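Toxin PAU_02230 (Photorhabdus asymbiotica subsp. asymbiotica ATCC 43949, PDB 6HV6) is a bacterial toxin, here a helix-rich chain that also carries a six-stranded antiparallel beta-sheet. Local coordinates at residues 287-292 / 307-312; 281-286 / 344-349. The protein carries 1 engineered substitution. One frame throughout, in Å; residues are numbered along the deposited sequence.

Contact 1 (287-292 / 307-312); sequences PKHTML and FYDPNY. With EDO (1,2-ethanediol), chain G.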
loop_
_atom_site.group_PDB
_atom_site.type_symbol
_atom_site.label_atom_id
_atom_site.label_comp_id
_atom_site.label_asym_id
_atom_site.label_seq_id
_atom_site.Cartn_x
_atom_site.Cartn_y
_atom_site.Cartn_z
ATOM N N PRO A 287 -14.243 3.072 -1.382
ATOM C CA PRO A 287 -13.787 4.466 -1.285
ATOM C C PRO A 287 -12.282 4.609 -1.447
ATOM O O PRO A 287 -11.512 4.157 -0.594
ATOM C CB PRO A 287 -14.249 4.883 0.117
ATOM C CG PRO A 287 -15.510 4.098 0.325
ATOM C CD PRO A 287 -15.222 2.750 -0.322
ATOM N N LYS A 288 -11.861 5.217 -2.562
ATOM C CA LYS A 288 -10.441 5.468 -2.859
ATOM C C LYS A 288 -9.592 4.204 -2.770
ATOM O O LYS A 288 -8.421 4.245 -2.384
ATOM C CB LYS A 288 -9.879 6.555 -1.939
ATOM C CG LYS A 288 -10.547 7.906 -2.134
ATOM C CD LYS A 288 -10.112 8.904 -1.078
ATOM C CE LYS A 288 -10.718 10.274 -1.348
ATOM N NZ LYS A 288 -10.273 10.825 -2.668
ATOM N N HIS A 289 -10.169 3.070 -3.162
ATOM C CA HIS A 289 -9.450 1.809 -3.060
ATOM C C HIS A 289 -10.009 0.830 -4.078
ATOM O O HIS A 289 -11.169 0.926 -4.481
ATOM C CB HIS A 289 -9.549 1.219 -1.642
ATOM C CG HIS A 289 -8.555 0.130 -1.366
ATOM N ND1 HIS A 289 -7.271 0.142 -1.878
ATOM C CD2 HIS A 289 -8.645 -0.988 -0.603
ATOM C CE1 HIS A 289 -6.625 -0.938 -1.464
ATOM N NE2 HIS A 289 -7.434 -1.635 -0.683
ATOM N N THR A 290 -9.166 -0.107 -4.495
ATOM C CA THR A 290 -9.589 -1.179 -5.378
ATOM C C THR A 290 -9.043 -2.482 -4.828
ATOM O O THR A 290 -7.914 -2.531 -4.337
ATOM C CB THR A 290 -9.085 -0.974 -6.812
ATOM O OG1 THR A 290 -9.496 0.306 -7.292
ATOM C CG2 THR A 290 -9.618 -2.084 -7.749
ATOM N N MET A 291 -9.851 -3.532 -4.901
ATOM C CA MET A 291 -9.417 -4.835 -4.435
ATOM C C MET A 291 -9.897 -5.862 -5.458
ATOM O O MET A 291 -10.444 -5.517 -6.508
ATOM C CB MET A 291 -9.942 -5.097 -3.018
ATOM C CG MET A 291 -9.373 -4.138 -1.937
ATOM S SD MET A 291 -10.452 -4.105 -0.499
ATOM C CE MET A 291 -11.794 -3.110 -1.137
ATOM N N LEU A 292 -9.722 -7.136 -5.141
ATOM C CA LEU A 292 -9.991 -8.168 -6.126
ATOM C C LEU A 292 -10.403 -9.437 -5.406
ATOM O O LEU A 292 -9.815 -9.782 -4.375
ATOM C CB LEU A 292 -8.739 -8.423 -6.979
ATOM C CG LEU A 292 -8.810 -9.595 -7.952
ATOM C CD1 LEU A 292 -9.538 -9.142 -9.192
ATOM C CD2 LEU A 292 -7.388 -10.078 -8.260
ATOM N N PHE A 307 -8.951 -13.568 -1.969
ATOM C CA PHE A 307 -9.178 -12.144 -1.741
ATOM C C PHE A 307 -7.827 -11.447 -1.798
ATOM O O PHE A 307 -6.945 -11.748 -0.990
ATOM C CB PHE A 307 -9.859 -11.910 -0.387
ATOM C CG PHE A 307 -9.959 -10.451 0.015
ATOM C CD1 PHE A 307 -10.249 -9.467 -0.928
ATOM C CD2 PHE A 307 -9.782 -10.069 1.335
ATOM C CE1 PHE A 307 -10.346 -8.128 -0.557
ATOM C CE2 PHE A 307 -9.884 -8.732 1.716
ATOM C CZ PHE A 307 -10.159 -7.763 0.769
ATOM N N TYR A 308 -7.653 -10.546 -2.763
ATOM C CA TYR A 308 -6.434 -9.745 -2.893
ATOM C C TYR A 308 -6.749 -8.313 -2.480
ATOM O O TYR A 308 -7.517 -7.621 -3.161
ATOM C CB TYR A 308 -5.892 -9.771 -4.322
ATOM C CG TYR A 308 -4.725 -8.812 -4.583
ATOM C CD1 TYR A 308 -3.718 -8.632 -3.646
ATOM C CD2 TYR A 308 -4.632 -8.102 -5.769
ATOM C CE1 TYR A 308 -2.643 -7.782 -3.884
ATOM C CE2 TYR A 308 -3.558 -7.239 -6.006
ATOM C CZ TYR A 308 -2.583 -7.091 -5.064
ATOM O OH TYR A 308 -1.536 -6.243 -5.303
ATOM N N ASP A 309 -6.182 -7.881 -1.350
ATOM C CA ASP A 309 -6.209 -6.470 -0.969
ATOM C C ASP A 309 -4.824 -5.896 -1.199
ATOM O O ASP A 309 -3.891 -6.233 -0.450
ATOM C CB ASP A 309 -6.621 -6.290 0.490
ATOM C CG ASP A 309 -6.736 -4.819 0.904
ATOM O OD1 ASP A 309 -6.311 -3.925 0.155
ATOM O OD2 ASP A 309 -7.284 -4.562 1.995
ATOM N N PRO A 310 -4.642 -5.042 -2.211
ATOM C CA PRO A 310 -3.319 -4.440 -2.462
ATOM C C PRO A 310 -2.658 -3.816 -1.249
ATOM O O PRO A 310 -1.427 -3.731 -1.221
ATOM C CB PRO A 310 -3.635 -3.380 -3.523
ATOM C CG PRO A 310 -4.743 -4.020 -4.328
ATOM C CD PRO A 310 -5.613 -4.688 -3.266
ATOM N N ASN A 311 -3.433 -3.371 -0.247
ATOM C CA ASN A 311 -2.822 -2.805 0.954
ATOM C C ASN A 311 -2.125 -3.860 1.800
ATOM O O ASN A 311 -1.256 -3.508 2.604
ATOM C CB ASN A 311 -3.877 -2.091 1.812
ATOM C CG ASN A 311 -4.188 -0.702 1.311
ATOM O OD1 ASN A 311 -3.369 -0.081 0.644
ATOM N ND2 ASN A 311 -5.382 -0.205 1.628
ATOM N N TYR A 312 -2.477 -5.138 1.628
ATOM C CA TYR A 312 -1.970 -6.193 2.504
ATOM C C TYR A 312 -1.381 -7.385 1.755
ATOM O O TYR A 312 -0.241 -7.783 2.015
ATOM C CB TYR A 312 -3.085 -6.684 3.417
ATOM C CG TYR A 312 -3.594 -5.641 4.364
ATOM C CD1 TYR A 312 -2.900 -5.338 5.531
ATOM C CD2 TYR A 312 -4.781 -4.956 4.099
ATOM C CE1 TYR A 312 -3.376 -4.390 6.405
ATOM C CE2 TYR A 312 -5.259 -4.005 4.973
ATOM C CZ TYR A 312 -4.550 -3.725 6.123
ATOM O OH TYR A 312 -5.025 -2.786 7.015
HETATM C C1 EDO G . -7.404 3.173 1.005
HETATM O O1 EDO G . -6.072 2.652 0.945
HETATM C C2 EDO G . -8.091 2.650 2.258
HETATM O O2 EDO G . -7.384 3.120 3.411
#
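Met291 drops its bent side chain between the Phe307 ring and Asp309. Its SD lies at the rim of Phe307, 3.9 Å from CZ and in the ring plane, an edge-on Met-aromatic contact that a flexible thioether makes easily. CG leans on Pro310 CD, which also fits under the backbone, 3.3 Å from Thr290 O. Further out, His289 reaches across: with CG anti to its backbone N (chi1 -165°), NE2 gives Asp309 OD1 a hydrogen bond of 2.7 Å that lies in the ring plane but is tilted out of the carboxylate plane. Asn311 N grips the same oxygen from the opposite face, closing an Asx turn, while Asp309 OD2 is held by Tyr334. The amide of Asn311 lies almost parallel to the imidazole, its ND2 over one face near the rim; ND2 is hydrogen-bonded to ethanediol O1 at 3.0 Å and also to Tyr334. At the other end Leu292 and Tyr308 form a hydrogen-bonded antiparallel pair, with Tyr308 N 2.8 Å from Leu292 O, and their CB atoms touch. The whole is a beta-hairpin whose strands part at Pro310, the two segments then linked by a buried histidine-carboxylate hydrogen bond.

Contact 2 (281-286 / 344-349); sequences SVRVDA and HPLDYS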
loop_
_atom_site.group_PDB
_atom_site.type_symbol
_atom_site.label_atom_id
_atom_site.label_comp_id
_atom_site.label_asym_id
_atom_site.label_seq_id
_atom_site.Cartn_x
_atom_site.Cartn_y
_atom_site.Cartn_z
ATOM N N SER A 281 -12.582 -13.502 -12.090
ATOM C CA SER A 281 -12.142 -12.491 -11.146
ATOM C C SER A 281 -13.125 -11.336 -11.172
ATOM O O SER A 281 -13.724 -11.024 -12.208
ATOM C CB SER A 281 -10.731 -11.989 -11.470
ATOM O OG SER A 281 -9.790 -13.042 -11.410
ATOM N N VAL A 282 -13.285 -10.714 -10.012
ATOM C CA VAL A 282 -14.208 -9.614 -9.817
ATOM C C VAL A 282 -13.420 -8.467 -9.198
ATOM O O VAL A 282 -12.779 -8.640 -8.154
ATOM C CB VAL A 282 -15.390 -10.019 -8.920
ATOM C CG1 VAL A 282 -16.234 -8.821 -8.588
ATOM C CG2 VAL A 282 -16.241 -11.105 -9.604
ATOM N N ARG A 283 -13.449 -7.311 -9.844
ATOM C CA ARG A 283 -12.841 -6.124 -9.274
ATOM C C ARG A 283 -13.771 -5.556 -8.205
ATOM O O ARG A 283 -14.988 -5.467 -8.410
ATOM C CB ARG A 283 -12.563 -5.086 -10.364
ATOM C CG ARG A 283 -11.819 -3.838 -9.862
ATOM C CD ARG A 283 -11.697 -2.770 -10.945
ATOM N NE ARG A 283 -12.947 -2.035 -11.082
ATOM C CZ ARG A 283 -13.722 -2.037 -12.158
ATOM N NH1 ARG A 283 -13.380 -2.727 -13.240
ATOM N NH2 ARG A 283 -14.845 -1.334 -12.151
ATOM N N VAL A 284 -13.204 -5.184 -7.063
ATOM C CA VAL A 284 -13.953 -4.586 -5.956
ATOM C C VAL A 284 -13.615 -3.102 -5.896
ATOM O O VAL A 284 -12.469 -2.737 -5.622
ATOM C CB VAL A 284 -13.641 -5.262 -4.611
ATOM C CG1 VAL A 284 -14.525 -4.660 -3.491
ATOM C CG2 VAL A 284 -13.890 -6.762 -4.696
ATOM N N ASP A 285 -14.599 -2.248 -6.147
ATOM C CA ASP A 285 -14.416 -0.808 -6.023
ATOM C C ASP A 285 -14.915 -0.359 -4.656
ATOM O O ASP A 285 -16.012 -0.739 -4.240
ATOM C CB ASP A 285 -15.171 -0.056 -7.122
ATOM C CG ASP A 285 -14.656 -0.372 -8.513
ATOM O OD1 ASP A 285 -13.484 -0.814 -8.641
ATOM O OD2 ASP A 285 -15.428 -0.171 -9.478
ATOM N N ALA A 286 -14.103 0.440 -3.960
ATOM C CA ALA A 286 -14.408 0.901 -2.603
ATOM C C ALA A 286 -13.931 2.344 -2.482
ATOM O O ALA A 286 -13.273 2.837 -3.407
ATOM C CB ALA A 286 -13.729 -0.002 -1.569
ATOM N N HIS A 344 -17.411 -5.853 -9.792
ATOM C CA HIS A 344 -17.358 -5.641 -11.230
ATOM C C HIS A 344 -16.607 -6.788 -11.889
ATOM O O HIS A 344 -15.410 -6.969 -11.644
ATOM C CB HIS A 344 -16.703 -4.293 -11.531
ATOM C CG HIS A 344 -17.391 -3.144 -10.863
ATOM N ND1 HIS A 344 -18.329 -2.360 -11.503
ATOM C CD2 HIS A 344 -17.298 -2.662 -9.600
ATOM C CE1 HIS A 344 -18.768 -1.433 -10.670
ATOM N NE2 HIS A 344 -18.158 -1.594 -9.508
ATOM N N PRO A 345 -17.289 -7.605 -12.691
ATOM C CA PRO A 345 -16.611 -8.735 -13.335
ATOM C C PRO A 345 -15.479 -8.247 -14.223
ATOM O O PRO A 345 -15.623 -7.262 -14.951
ATOM C CB PRO A 345 -17.722 -9.401 -14.156
ATOM C CG PRO A 345 -19.011 -8.857 -13.593
ATOM C CD PRO A 345 -18.696 -7.483 -13.107
ATOM N N LEU A 346 -14.345 -8.943 -14.140
ATOM C CA LEU A 346 -13.203 -8.710 -15.009
ATOM C C LEU A 346 -13.192 -9.736 -16.134
ATOM O O LEU A 346 -13.527 -10.905 -15.925
ATOM C CB LEU A 346 -11.897 -8.787 -14.223
ATOM C CG LEU A 346 -11.669 -7.620 -13.262
ATOM C CD1 LEU A 346 -10.429 -7.864 -12.457
ATOM C CD2 LEU A 346 -11.552 -6.318 -14.013
ATOM N N ASP A 347 -12.805 -9.289 -17.327
ATOM C CA ASP A 347 -12.745 -10.145 -18.505
ATOM C C ASP A 347 -11.359 -10.034 -19.125
ATOM O O ASP A 347 -10.954 -8.950 -19.563
ATOM C CB ASP A 347 -13.828 -9.755 -19.508
ATOM C CG ASP A 347 -13.687 -10.481 -20.828
ATOM O OD1 ASP A 347 -13.300 -11.668 -20.817
ATOM O OD2 ASP A 347 -13.987 -9.864 -21.873
ATOM N N TYR A 348 -10.624 -11.148 -19.149
ATOM C CA TYR A 348 -9.300 -11.169 -19.759
ATOM C C TYR A 348 -9.293 -11.867 -21.114
ATOM O O TYR A 348 -8.233 -12.306 -21.565
ATOM C CB TYR A 348 -8.285 -11.814 -18.811
ATOM C CG TYR A 348 -8.158 -11.044 -17.516
ATOM C CD1 TYR A 348 -7.360 -9.904 -17.441
ATOM C CD2 TYR A 348 -8.867 -11.425 -16.383
ATOM C CE1 TYR A 348 -7.250 -9.181 -16.259
ATOM C CE2 TYR A 348 -8.759 -10.700 -15.189
ATOM C CZ TYR A 348 -7.955 -9.579 -15.141
ATOM O OH TYR A 348 -7.851 -8.855 -13.967
ATOM N N SER A 349 -10.452 -11.949 -21.782
ATOM C CA SER A 349 -10.542 -12.599 -23.092
ATOM C C SER A 349 -9.655 -11.938 -24.137
ATOM O O SER A 349 -9.225 -12.599 -25.088
ATOM C CB SER A 349 -11.987 -12.579 -23.598
ATOM O OG SER A 349 -12.837 -13.341 -22.771
HETATM O O HOH W 1 -12.747 -13.043 -14.989
#
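Arg283 and His344 face each other as a hydrogen-bonded antiparallel pair, and the arginine can be followed from CB to tip. Its CB rests 4.0 Å from Leu346 CG, the branched leucine giving the aliphatic start of the chain an apolar neighbour. CG, anti to the backbone N (chi1 -176°), carries the chain outward past Thr290, and a bend at chi3 then swings the guanidinium across toward His344, beside Asp285. NE meets Asp285 OD1 at 2.8 Å and NH2 meets OD2 at 3.0 Å, a side-on bidentate salt bridge close to the guanidinium plane. CZ lies 3.8 Å from His344 CB, and NH2 sits above the imidazole, 3.4 Å from CG. Planes only 17° apart make this a flat, offset stack. NH1 approaches Leu346 CD2 and is hydrogen-bonded to Asn253. NE2 of His344 is hydrogen-bonded to Ser342; Asp285 OD2 also lies over a face of the ring, close to NE2 but not hydrogen-bonded to it. Beneath the side chains, Arg283 N reaches His344 O at 2.7 Å. Farther along, Leu346 N bonds Ser281 O. With two hydrogen bonds to Asp285 and another to Asn253, the guanidinium is fixed in rotation and held flat against the imidazole, its charge probably offset by the carboxylate.

From the N-terminal side, the chain enters strand 280-286, turns tightly through Pro287 and Lys288, and returns as strand 289-296. After a partly unmodelled connection, strand 304-309 comes back beside it, and contact 1 closes this short hairpin loop. The chain then runs through strand 313-317 and helix 320-334 before strand 342-346 reaches the side of strand 280-286 away from strand 289-296, where contact 2 closes a much longer loop that encloses contact 1. The two meet through adjoining strands: Met291 N lies 2.8 Å from Val284 O, probably a hydrogen bond, and Thr290 CG2 packs on Arg283 CG. Together they join four neighbouring strands, from the buried middle to one edge of the six-stranded sheet.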